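Local coordinates for protein BIM1 (Saccharomyces cerevisiae, PDB 4E61), which binds microtubules, including their plus ends, as a yeast member of the EB1 family, the chain here being its dimeric C-terminal domain, at residues D60-G65 against A84-V89. Numbering follows the deposited sequence.
Sequences DLINEG and ALLRFV
In the EB1-like motif, a long coiled-coil helix and a shorter antiparallel helix pair up in each subunit, and the two hairpins of the dimer form a four-helix bundle. Here the last turn of helix 2-63 meets the first turns of helix 84-101, where Ile62 packs against Leu85, Leu86 and Val89. The backbones come closest at Ile62 and Leu86, whose CA atoms lie 7.4 Å apart. Isoleucine suits the place because both its branches end in methyls that reach the facing helix. With CG1 beside the backbone N (chi1 -56°), CG2 is left to meet Leu86 CD1 at 3.7 Å, while the longer arm carries CD1 to 4.2 Å from Leu85 CD2 and 4.4 Å from Val89 CG2. Leu85 and Leu86 carry their methyls on longer side chains and come nearer to Ile62 than Val89 does. Val89 also packs on Val55, Thr58 and Gln59 of the long helix and on Phe88 of the second subunit, so the packing continues into the dimer interface. Just beyond Ile62 the long helix ends, and Glu64 centres an inverse gamma turn. Leu86 bridges both arms of Ile62, its CD1 lying 3.9 Å from Ile62 CD1 as well.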
loop_
_atom_site.group_PDB
_atom_site.type_symbol
_atom_site.label_atom_id
_atom_site.label_comp_id
_atom_site.label_asym_id
_atom_site.label_seq_id
_atom_site.Cartn_x
_atom_site.Cartn_y
_atom_site.Cartn_z
ATOM N N ASP A 60 29.346 5.349 -12.030
ATOM C CA ASP A 60 30.252 6.480 -12.165
ATOM C C ASP A 60 31.709 6.035 -11.950
ATOM O O ASP A 60 32.568 6.449 -12.718
ATOM C CB ASP A 60 29.836 7.629 -11.227
ATOM C CG ASP A 60 28.503 8.283 -11.583
ATOM O OD1 ASP A 60 27.901 7.899 -12.631
ATOM O OD2 ASP A 60 28.046 9.160 -10.808
ATOM N N LEU A 61 31.973 5.105 -11.023
ATOM C CA LEU A 61 33.320 4.579 -10.799
ATOM C C LEU A 61 33.779 3.628 -11.924
ATOM O O LEU A 61 34.975 3.547 -12.189
ATOM C CB LEU A 61 33.438 3.890 -9.431
ATOM C CG LEU A 61 32.875 4.609 -8.205
ATOM C CD1 LEU A 61 33.123 3.785 -6.954
ATOM C CD2 LEU A 61 33.466 6.004 -8.044
ATOM N N ILE A 62 32.845 2.899 -12.570
ATOM C CA ILE A 62 33.173 1.996 -13.683
ATOM C C ILE A 62 33.443 2.844 -14.944
ATOM O O ILE A 62 34.418 2.580 -15.660
ATOM C CB ILE A 62 32.110 0.872 -13.916
ATOM C CG1 ILE A 62 31.875 0.022 -12.640
ATOM C CG2 ILE A 62 32.514 -0.031 -15.100
ATOM C CD1 ILE A 62 30.524 -0.684 -12.568
ATOM N N ASN A 63 32.589 3.867 -15.197
ATOM C CA ASN A 63 32.728 4.788 -16.327
ATOM C C ASN A 63 34.013 5.618 -16.196
ATOM O O ASN A 63 34.863 5.554 -17.089
ATOM C CB ASN A 63 31.484 5.662 -16.499
ATOM C CG ASN A 63 30.305 4.950 -17.124
ATOM O OD1 ASN A 63 30.414 3.831 -17.652
ATOM N ND2 ASN A 63 29.146 5.598 -17.090
ATOM N N GLU A 64 34.194 6.331 -15.067
ATOM C CA GLU A 64 35.433 7.074 -14.804
ATOM C C GLU A 64 36.386 6.033 -14.204
ATOM O O GLU A 64 36.394 5.872 -12.983
ATOM C CB GLU A 64 35.225 8.212 -13.776
ATOM C CG GLU A 64 34.040 9.135 -14.007
ATOM C CD GLU A 64 33.357 9.599 -12.731
ATOM O OE1 GLU A 64 33.725 9.115 -11.633
ATOM O OE2 GLU A 64 32.464 10.470 -12.830
ATOM N N GLY A 65 37.110 5.306 -15.065
ATOM C CA GLY A 65 38.042 4.234 -14.706
ATOM C C GLY A 65 38.768 4.363 -13.379
ATOM O O GLY A 65 39.861 4.930 -13.329
ATOM N N ALA A 84 31.871 -8.687 -15.138
ATOM C CA ALA A 84 30.655 -9.276 -14.555
ATOM C C ALA A 84 29.927 -8.275 -13.640
ATOM O O ALA A 84 28.699 -8.333 -13.534
ATOM C CB ALA A 84 30.998 -10.542 -13.782
ATOM N N LEU A 85 30.683 -7.367 -12.989
ATOM C CA LEU A 85 30.132 -6.342 -12.107
ATOM C C LEU A 85 29.223 -5.369 -12.880
ATOM O O LEU A 85 28.107 -5.100 -12.421
ATOM C CB LEU A 85 31.252 -5.587 -11.358
ATOM C CG LEU A 85 30.848 -4.347 -10.537
ATOM C CD1 LEU A 85 29.880 -4.704 -9.423
ATOM C CD2 LEU A 85 32.065 -3.624 -9.998
ATOM N N LEU A 86 29.697 -4.864 -14.051
ATOM C CA LEU A 86 28.954 -3.931 -14.907
ATOM C C LEU A 86 27.674 -4.573 -15.458
ATOM O O LEU A 86 26.640 -3.914 -15.547
ATOM C CB LEU A 86 29.849 -3.392 -16.037
ATOM C CG LEU A 86 29.243 -2.297 -16.924
ATOM C CD1 LEU A 86 29.065 -0.960 -16.159
ATOM C CD2 LEU A 86 30.074 -2.105 -18.169
ATOM N N ARG A 87 27.749 -5.865 -15.769
ATOM C CA ARG A 87 26.644 -6.687 -16.262
ATOM C C ARG A 87 25.550 -6.742 -15.193
ATOM O O ARG A 87 24.372 -6.545 -15.495
ATOM C CB ARG A 87 27.161 -8.109 -16.547
ATOM C CG ARG A 87 26.518 -8.823 -17.723
ATOM C CD ARG A 87 27.251 -10.124 -18.011
ATOM N NE ARG A 87 28.626 -9.891 -18.454
ATOM C CZ ARG A 87 29.653 -10.687 -18.166
ATOM N NH1 ARG A 87 29.469 -11.789 -17.447
ATOM N NH2 ARG A 87 30.872 -10.389 -18.597
ATOM N N PHE A 88 25.957 -6.979 -13.942
ATOM C CA PHE A 88 25.056 -7.048 -12.803
ATOM C C PHE A 88 24.472 -5.679 -12.525
ATOM O O PHE A 88 23.257 -5.577 -12.379
ATOM C CB PHE A 88 25.769 -7.618 -11.567
ATOM C CG PHE A 88 24.869 -7.799 -10.373
ATOM C CD1 PHE A 88 24.082 -8.931 -10.245
ATOM C CD2 PHE A 88 24.773 -6.815 -9.396
ATOM C CE1 PHE A 88 23.251 -9.096 -9.132
ATOM C CE2 PHE A 88 23.918 -6.972 -8.298
ATOM C CZ PHE A 88 23.173 -8.114 -8.171
ATOM N N VAL A 89 25.320 -4.630 -12.495
ATOM C CA VAL A 89 24.903 -3.245 -12.259
ATOM C C VAL A 89 23.860 -2.829 -13.295
ATOM O O VAL A 89 22.855 -2.227 -12.915
ATOM C CB VAL A 89 26.098 -2.248 -12.138
ATOM C CG1 VAL A 89 25.621 -0.803 -12.110
ATOM C CG2 VAL A 89 26.925 -2.528 -10.896
#